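Probable porin (Pseudomonas aeruginosa, PDB 4FSO) probably forms a transmembrane beta-barrel channel in the outer membrane, through which small solutes would be able to diffuse, as in other porins of the OprD family. Local coordinates at residues A152-S157 / L198-N203; L206-A211 / L224-K229; A239-F244 / L262-A267. All blocks are in the same frame, centred on the assembly; numbering follows the deposited sequence.

Contact 1 (A152-S157 / L198-N203)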
# COMPACT_ATOMS: atom_id res chain seq x y z
N ALA A 152 -22.00 -9.87 -11.87
CA ALA A 152 -21.71 -8.48 -11.51
C ALA A 152 -21.77 -8.24 -10.01
O ALA A 152 -22.69 -8.70 -9.33
CB ALA A 152 -22.64 -7.53 -12.23
N GLY A 153 -20.77 -7.53 -9.48
CA GLY A 153 -20.68 -7.28 -8.06
C GLY A 153 -19.98 -8.39 -7.30
O GLY A 153 -19.85 -8.34 -6.08
N LEU A 154 -19.54 -9.42 -8.02
CA LEU A 154 -18.87 -10.55 -7.39
C LEU A 154 -17.57 -10.85 -8.11
O LEU A 154 -17.56 -11.50 -9.15
CB LEU A 154 -19.78 -11.79 -7.38
CG LEU A 154 -19.26 -12.89 -6.44
CD1 LEU A 154 -19.42 -12.45 -4.99
CD2 LEU A 154 -19.96 -14.20 -6.67
N ARG A 155 -16.47 -10.36 -7.55
CA ARG A 155 -15.18 -10.44 -8.20
C ARG A 155 -14.30 -11.50 -7.56
O ARG A 155 -14.22 -11.61 -6.33
CB ARG A 155 -14.48 -9.08 -8.19
CG ARG A 155 -13.14 -9.03 -8.93
CD ARG A 155 -12.38 -7.71 -8.70
NE ARG A 155 -12.64 -6.70 -9.72
CZ ARG A 155 -13.31 -5.57 -9.51
NH1 ARG A 155 -13.77 -5.30 -8.30
NH2 ARG A 155 -13.50 -4.71 -10.51
N PHE A 156 -13.65 -12.30 -8.40
CA PHE A 156 -12.74 -13.31 -7.91
C PHE A 156 -11.38 -13.12 -8.56
O PHE A 156 -11.28 -12.77 -9.74
CB PHE A 156 -13.27 -14.73 -8.18
CG PHE A 156 -12.25 -15.81 -7.91
CD1 PHE A 156 -11.96 -16.19 -6.60
CD2 PHE A 156 -11.58 -16.44 -8.96
CE1 PHE A 156 -11.02 -17.19 -6.34
CE2 PHE A 156 -10.63 -17.44 -8.71
CZ PHE A 156 -10.36 -17.81 -7.40
N SER A 157 -10.34 -13.35 -7.77
CA SER A 157 -8.97 -13.09 -8.17
C SER A 157 -8.09 -14.20 -7.68
O SER A 157 -8.32 -14.72 -6.58
CB SER A 157 -8.46 -11.77 -7.55
OG SER A 157 -9.41 -10.73 -7.64
N LEU A 198 -11.99 -12.86 -2.81
CA LEU A 198 -13.37 -12.71 -3.25
C LEU A 198 -13.94 -11.36 -2.77
O LEU A 198 -13.90 -11.06 -1.59
CB LEU A 198 -14.20 -13.87 -2.72
CG LEU A 198 -15.54 -14.14 -3.40
CD1 LEU A 198 -16.04 -15.49 -2.97
CD2 LEU A 198 -16.59 -13.08 -3.07
N ASP A 199 -14.48 -10.58 -3.70
CA ASP A 199 -15.06 -9.26 -3.39
C ASP A 199 -16.56 -9.25 -3.64
O ASP A 199 -16.99 -9.37 -4.79
CB ASP A 199 -14.43 -8.18 -4.27
CG ASP A 199 -12.98 -7.90 -3.93
OD1 ASP A 199 -12.66 -7.94 -2.72
OD2 ASP A 199 -12.18 -7.63 -4.86
N TYR A 200 -17.36 -9.08 -2.60
CA TYR A 200 -18.81 -9.05 -2.76
C TYR A 200 -19.29 -7.63 -2.53
O TYR A 200 -19.12 -7.10 -1.43
CB TYR A 200 -19.46 -9.99 -1.77
CG TYR A 200 -20.97 -10.10 -1.87
CD1 TYR A 200 -21.66 -9.69 -3.01
CD2 TYR A 200 -21.72 -10.63 -0.82
CE1 TYR A 200 -23.04 -9.79 -3.09
CE2 TYR A 200 -23.09 -10.74 -0.89
CZ TYR A 200 -23.75 -10.33 -2.02
OH TYR A 200 -25.12 -10.45 -2.07
N GLN A 201 -19.86 -7.01 -3.55
CA GLN A 201 -20.39 -5.66 -3.40
C GLN A 201 -21.88 -5.75 -3.12
O GLN A 201 -22.70 -5.74 -4.03
CB GLN A 201 -20.10 -4.77 -4.62
CG GLN A 201 -20.50 -3.28 -4.45
CD GLN A 201 -19.47 -2.42 -3.69
OE1 GLN A 201 -18.28 -2.39 -4.03
NE2 GLN A 201 -19.93 -1.71 -2.66
N VAL A 202 -22.20 -5.86 -1.83
CA VAL A 202 -23.56 -6.06 -1.36
C VAL A 202 -24.51 -4.98 -1.86
O VAL A 202 -25.56 -5.29 -2.42
CB VAL A 202 -23.60 -6.09 0.16
CG1 VAL A 202 -24.96 -6.55 0.63
CG2 VAL A 202 -22.49 -7.01 0.68
N ASN A 203 -24.14 -3.72 -1.64
CA ASN A 203 -24.81 -2.60 -2.29
C ASN A 203 -23.84 -1.54 -2.74
O ASN A 203 -22.63 -1.66 -2.58
CB ASN A 203 -25.80 -1.85 -1.39
CG ASN A 203 -26.14 -2.57 -0.13
OD1 ASN A 203 -25.47 -2.41 0.88
ND2 ASN A 203 -27.22 -3.35 -0.17

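Contact 2 (L206-A211 / L224-K229). With C8E ((hydroxyethyloxy)tri(ethyloxy)octane), chain H.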
# COMPACT_ATOMS: atom_id res chain seq x y z
N LEU A 206 -21.73 -0.71 0.20
CA LEU A 206 -21.07 -1.73 1.00
C LEU A 206 -20.36 -2.85 0.26
O LEU A 206 -20.94 -3.55 -0.56
CB LEU A 206 -22.04 -2.31 2.02
CG LEU A 206 -21.53 -3.50 2.83
CD1 LEU A 206 -20.37 -3.10 3.76
CD2 LEU A 206 -22.69 -4.16 3.59
N LEU A 207 -19.10 -3.04 0.61
CA LEU A 207 -18.24 -4.01 -0.03
C LEU A 207 -17.61 -4.96 1.01
O LEU A 207 -17.01 -4.54 2.00
CB LEU A 207 -17.19 -3.27 -0.86
CG LEU A 207 -15.89 -3.96 -1.29
CD1 LEU A 207 -16.17 -5.17 -2.16
CD2 LEU A 207 -15.00 -2.97 -2.03
N LEU A 208 -17.79 -6.26 0.78
CA LEU A 208 -17.29 -7.31 1.66
C LEU A 208 -16.11 -7.97 0.99
O LEU A 208 -16.07 -8.11 -0.23
CB LEU A 208 -18.39 -8.35 1.94
CG LEU A 208 -19.22 -8.16 3.21
CD1 LEU A 208 -19.52 -6.68 3.43
CD2 LEU A 208 -20.49 -8.95 3.09
N GLN A 209 -15.13 -8.38 1.78
CA GLN A 209 -13.90 -8.87 1.21
C GLN A 209 -13.35 -10.06 1.96
O GLN A 209 -13.12 -9.99 3.16
CB GLN A 209 -12.85 -7.79 1.24
CG GLN A 209 -13.10 -6.60 0.36
CD GLN A 209 -11.84 -5.73 0.28
OE1 GLN A 209 -11.41 -5.14 1.28
NE2 GLN A 209 -11.23 -5.69 -0.90
N TYR A 210 -13.10 -11.15 1.26
CA TYR A 210 -12.36 -12.22 1.86
C TYR A 210 -11.14 -12.46 0.99
O TYR A 210 -11.23 -12.40 -0.23
CB TYR A 210 -13.20 -13.50 1.98
CG TYR A 210 -12.39 -14.65 2.51
CD1 TYR A 210 -12.00 -14.68 3.85
CD2 TYR A 210 -11.95 -15.67 1.68
CE1 TYR A 210 -11.22 -15.69 4.35
CE2 TYR A 210 -11.16 -16.70 2.18
CZ TYR A 210 -10.81 -16.70 3.51
OH TYR A 210 -10.04 -17.72 4.03
N ALA A 211 -10.01 -12.75 1.63
CA ALA A 211 -8.81 -13.13 0.89
C ALA A 211 -7.92 -14.10 1.70
O ALA A 211 -7.99 -14.18 2.92
CB ALA A 211 -8.03 -11.87 0.43
N LEU A 224 -10.34 -10.53 6.15
CA LEU A 224 -11.72 -10.07 5.99
C LEU A 224 -11.71 -8.55 5.92
O LEU A 224 -11.05 -7.91 6.72
CB LEU A 224 -12.58 -10.45 7.17
CG LEU A 224 -13.38 -11.74 7.24
CD1 LEU A 224 -12.66 -12.85 6.55
CD2 LEU A 224 -13.56 -12.09 8.71
N GLY A 225 -12.46 -7.99 4.99
CA GLY A 225 -12.62 -6.56 4.93
C GLY A 225 -14.07 -6.17 4.81
O GLY A 225 -14.90 -6.95 4.34
N ALA A 226 -14.38 -4.94 5.23
CA ALA A 226 -15.67 -4.34 4.94
C ALA A 226 -15.50 -2.83 4.81
O ALA A 226 -15.05 -2.17 5.74
CB ALA A 226 -16.71 -4.70 6.00
N VAL A 227 -15.83 -2.29 3.65
CA VAL A 227 -15.75 -0.85 3.39
C VAL A 227 -17.10 -0.34 2.97
O VAL A 227 -17.96 -1.10 2.53
CB VAL A 227 -14.78 -0.47 2.23
CG1 VAL A 227 -13.69 0.45 2.72
CG2 VAL A 227 -14.22 -1.70 1.51
N GLY A 228 -17.27 0.97 3.07
CA GLY A 228 -18.51 1.59 2.64
C GLY A 228 -18.66 3.06 3.01
O GLY A 228 -18.10 3.54 3.99
N LYS A 229 -19.44 3.76 2.20
CA LYS A 229 -19.72 5.16 2.43
C LYS A 229 -21.24 5.35 2.50
O LYS A 229 -22.00 4.59 1.90
CB LYS A 229 -19.09 6.02 1.33
C8 C8E H . -21.56 3.49 7.98
O9 C8E H . -20.74 3.24 6.85
C10 C8E H . -21.14 2.08 6.14
C11 C8E H . -19.93 1.22 5.79
O12 C8E H . -19.65 0.28 6.82
C13 C8E H . -18.80 -0.78 6.43
C14 C8E H . -18.57 -1.64 7.67
O15 C8E H . -18.61 -0.78 8.79
C16 C8E H . -17.67 -1.08 9.81
C17 C8E H . -18.38 -1.49 11.11
O18 C8E H . -18.52 -0.40 12.02
C19 C8E H . -19.45 0.60 11.63
C20 C8E H . -19.77 1.54 12.80
O21 C8E H . -20.20 2.80 12.31

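Contact 3 (A239-F244 / L262-A267). With C8E ((hydroxyethyloxy)tri(ethyloxy)octane), chain H.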
# COMPACT_ATOMS: atom_id res chain seq x y z
N ALA A 239 -16.71 3.98 6.77
CA ALA A 239 -16.18 2.99 7.70
C ALA A 239 -15.32 1.97 6.95
O ALA A 239 -15.69 1.49 5.89
CB ALA A 239 -17.31 2.30 8.43
N ASP A 240 -14.17 1.64 7.52
CA ASP A 240 -13.25 0.71 6.87
C ASP A 240 -12.76 -0.31 7.89
O ASP A 240 -11.96 0.01 8.78
CB ASP A 240 -12.08 1.47 6.25
CG ASP A 240 -11.35 0.65 5.22
OD1 ASP A 240 -11.34 -0.60 5.34
OD2 ASP A 240 -10.81 1.27 4.26
N LEU A 241 -13.25 -1.54 7.75
CA LEU A 241 -12.92 -2.61 8.67
C LEU A 241 -12.01 -3.65 8.04
O LEU A 241 -12.34 -4.20 7.00
CB LEU A 241 -14.20 -3.28 9.15
CG LEU A 241 -13.91 -4.36 10.19
CD1 LEU A 241 -13.19 -3.76 11.39
CD2 LEU A 241 -15.21 -5.00 10.63
N ARG A 242 -10.87 -3.90 8.68
CA ARG A 242 -9.85 -4.84 8.18
C ARG A 242 -9.38 -5.80 9.26
O ARG A 242 -9.08 -5.39 10.39
CB ARG A 242 -8.62 -4.08 7.65
CG ARG A 242 -8.93 -2.80 6.92
CD ARG A 242 -8.05 -2.62 5.75
NE ARG A 242 -8.37 -1.35 5.12
CZ ARG A 242 -7.48 -0.42 4.81
NH1 ARG A 242 -6.20 -0.61 5.06
NH2 ARG A 242 -7.89 0.71 4.24
N TRP A 243 -9.28 -7.06 8.90
CA TRP A 243 -8.85 -8.09 9.83
C TRP A 243 -7.88 -9.04 9.16
O TRP A 243 -8.08 -9.43 8.01
CB TRP A 243 -10.07 -8.86 10.32
CG TRP A 243 -9.68 -9.95 11.24
CD1 TRP A 243 -9.16 -9.82 12.50
CD2 TRP A 243 -9.74 -11.36 10.97
NE1 TRP A 243 -8.91 -11.06 13.03
CE2 TRP A 243 -9.27 -12.02 12.13
CE3 TRP A 243 -10.16 -12.12 9.88
CZ2 TRP A 243 -9.20 -13.41 12.22
CZ3 TRP A 243 -10.09 -13.51 9.98
CH2 TRP A 243 -9.62 -14.14 11.14
N PHE A 244 -6.81 -9.42 9.85
CA PHE A 244 -5.85 -10.37 9.29
C PHE A 244 -5.50 -11.46 10.28
O PHE A 244 -5.26 -11.20 11.46
CB PHE A 244 -4.53 -9.72 8.88
CG PHE A 244 -4.64 -8.78 7.72
CD1 PHE A 244 -4.97 -7.44 7.92
CD2 PHE A 244 -4.39 -9.23 6.42
CE1 PHE A 244 -5.05 -6.55 6.83
CE2 PHE A 244 -4.47 -8.35 5.34
CZ PHE A 244 -4.80 -7.00 5.55
N LEU A 262 -6.28 -6.29 13.69
CA LEU A 262 -7.54 -5.63 13.46
C LEU A 262 -7.37 -4.13 13.32
O LEU A 262 -6.68 -3.51 14.12
CB LEU A 262 -8.51 -5.96 14.59
CG LEU A 262 -9.92 -5.40 14.45
CD1 LEU A 262 -10.42 -5.60 13.06
CD2 LEU A 262 -10.86 -6.07 15.45
N SER A 263 -7.97 -3.55 12.29
CA SER A 263 -8.05 -2.10 12.24
C SER A 263 -9.38 -1.62 11.75
O SER A 263 -10.06 -2.26 10.93
CB SER A 263 -6.92 -1.45 11.43
OG SER A 263 -7.13 -1.53 10.03
N LEU A 264 -9.75 -0.47 12.29
CA LEU A 264 -11.01 0.15 11.96
C LEU A 264 -10.77 1.64 11.77
O LEU A 264 -10.21 2.33 12.64
CB LEU A 264 -12.01 -0.12 13.07
CG LEU A 264 -13.32 0.66 13.02
CD1 LEU A 264 -14.15 0.27 11.79
CD2 LEU A 264 -14.07 0.37 14.29
N LEU A 265 -11.17 2.14 10.61
CA LEU A 265 -11.09 3.56 10.36
C LEU A 265 -12.50 4.08 10.04
O LEU A 265 -13.25 3.48 9.27
CB LEU A 265 -10.11 3.84 9.24
CG LEU A 265 -9.84 5.31 8.87
CD1 LEU A 265 -8.72 5.92 9.71
CD2 LEU A 265 -9.53 5.42 7.39
N LEU A 266 -12.85 5.19 10.68
CA LEU A 266 -14.11 5.89 10.46
C LEU A 266 -13.86 7.33 9.98
O LEU A 266 -13.03 8.04 10.56
CB LEU A 266 -14.90 5.95 11.76
CG LEU A 266 -15.96 4.89 12.02
CD1 LEU A 266 -15.56 3.54 11.46
CD2 LEU A 266 -16.18 4.82 13.52
N ALA A 267 -14.56 7.76 8.94
CA ALA A 267 -14.41 9.15 8.51
C ALA A 267 -15.74 9.82 8.26
O ALA A 267 -16.75 9.18 7.90
CB ALA A 267 -13.54 9.26 7.31
C8 C8E H . -21.56 3.49 7.98
O9 C8E H . -20.74 3.24 6.85
C10 C8E H . -21.14 2.08 6.14
C11 C8E H . -19.93 1.22 5.79
O12 C8E H . -19.65 0.28 6.82
C13 C8E H . -18.80 -0.78 6.43
C14 C8E H . -18.57 -1.64 7.67
O15 C8E H . -18.61 -0.78 8.79
C16 C8E H . -17.67 -1.08 9.81
C17 C8E H . -18.38 -1.49 11.11
O18 C8E H . -18.52 -0.40 12.02
C19 C8E H . -19.45 0.60 11.63
C20 C8E H . -19.77 1.54 12.80
O21 C8E H . -20.20 2.80 12.31
O HOH W 1 -9.13 -0.02 8.68

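Contact 1 (A152-S157 / L198-N203)
R155 and D199 face each other as an antiparallel hydrogen-bonded pair: R155 N donates to D199 O at 3.0 Å, and D199 N returns a bond to R155 O at 2.8 Å. G153 adds a nearly straight third bond through its O, which accepts Q201 N at 2.9 Å. On the face shared by R155 and D199, the arginine chain crosses the aspartate so that R155 CD comes 3.8 Å from D199 OD2. With its chain bent at chi3 (-93°), R155 has D199 OD2 at the edge of its guanidinium, near the plane, which is turned 73° from the carboxylate, yet R155 NH1 stays 4.4 Å from D199 OD2, beyond a salt bridge. The other face carries mainly apolar and aromatic side chains: L154 CD1 meets L198 CD2 and reaches Y200 CB at 4.1 Å, while the backbone G153 O lies at the tyrosine ring edge and V202 CG2 over one face, offset toward the rim. Glycine suits position 153 because its positive phi (86°) turns the chain into strand 154-165 where a CB would crowd the preceding carbonyl. In the second shell, D199 OD1 accepts hydrogen bonds from Q197 and Q209, which hold the carboxylate in place, and E149 is a long, weak ion partner of R155. At the far end of strand 193-203, V202 and N203 form a classic beta bulge opposite L206. Leucines and aromatics on one side and charged groups on the other are the two-faced pattern of a porin wall, so the charged groups probably face the channel lumen, giving it local polarity.

Contact 2 (L206-A211 / L224-K229)
L207 and V227 lie side by side and point the same way, because a chi1 of 161° places L207 CG across from its own N and sends CD2 to within 3.8 Å of V227 CG2. Q209 is turned differently: CG sits beside the backbone N (chi1 -67°) and the chain then runs extended, bringing OE1 to 4.1 Å from G225 CA. Glycine fits there, since the glutamine amide lies where a side chain on that face would stand. Q209 OE1 takes a hydrogen bond from Y223 OH, and its NE2 gives one to D199, so both ends of the amide have partners. The Y210 ring stands where L224 CD1 meets its edge, close to the ring plane; the two side chains cross at a slant. Four backbone bonds knit the pairs: L207 N to V227 O and V227 N to L207 O, both at 3.0 Å, then G225 N to Q209 O at 2.8 Å and the more bent Q209 N to G225 O. On the opposite face from L207 and Q209, A226 CB is 4.0 Å from C14 of the bound C8E detergent and L206 CD1 is 3.9 Å from its C13; small and branched apolar residues suit a surface that meets lipid-like molecules. The two segments belong to the beta hairpin of strands 206-215 and 219-231, with strand 193-203 continuing the barrel wall beyond L208 and Y210, and strand 236-248 beyond L224 and A226.

Contact 3 (A239-F244 / L262-A267)
L262 CD1 sits at the edge of the W243 indole, near the ring plane, where the wide aromatic and the branched leucine share the apolar face of a beta hairpin in the porin barrel. The other flat groups lie on the reverse face, as neighbours two places apart on strand 236-248. There the guanidinium of R242 grips D240 side-on: NH2 meets OD2 at 3.0 Å in a salt bridge, nearly in the guanidinium plane, and NE meets OD1 at 3.1 Å. Both nitrogens approach the carboxylate from above its plane. A water lies over one face of the guanidinium, offset toward the rim, and R242 NH1 has a further partner in Y297 O, with the Y297 ring making a cation-pi contact. Arginine suits the place because its several N-H groups can meet both carboxylate oxygens and a carbonyl at once, fixing how its head is turned; this face is probably the channel side. The same water donates to D240 O at 2.8 Å and is hydrogen-bonded to S263 OG at 2.8 Å; S263 OG also pairs with A299 N. A serine serves well here, being small enough for R242 CB and CG to rest beside its OG.

D240 N gives its hydrogen to L265 O at 2.7 Å, and three more bonds of the same kind pair D240 with L265 and R242 with S263. On the apolar face L241 has CG anti to N (chi1 -176°), which brings L241 CD1 to 3.7 Å from L262 CD1, the two side chains crossing obliquely. A239 is small enough for L266 CD1 to come over it, and A239 CB also lies 3.4 Å from O15 of the bound detergent C8E.

In the fold
The three contacts follow one another along the chain and round the barrel wall. Centres of contacts 1 and 2 lie about 9 Å apart, as do those of contacts 2 and 3, while contacts 1 and 3 are about 19 Å apart and do not touch. Strands 193-203 and 206-215 are adjacent, as are 219-231 and 236-248, and backbone bonds link Y200 with L208 and A226 with L241, so the antiparallel pairing runs on from strand to strand across all six. The same C8E touches contacts 2 and 3, consistent with a shared apolar side that would face the membrane. Together they form a patch of continuous wall that probably separates membrane from pore.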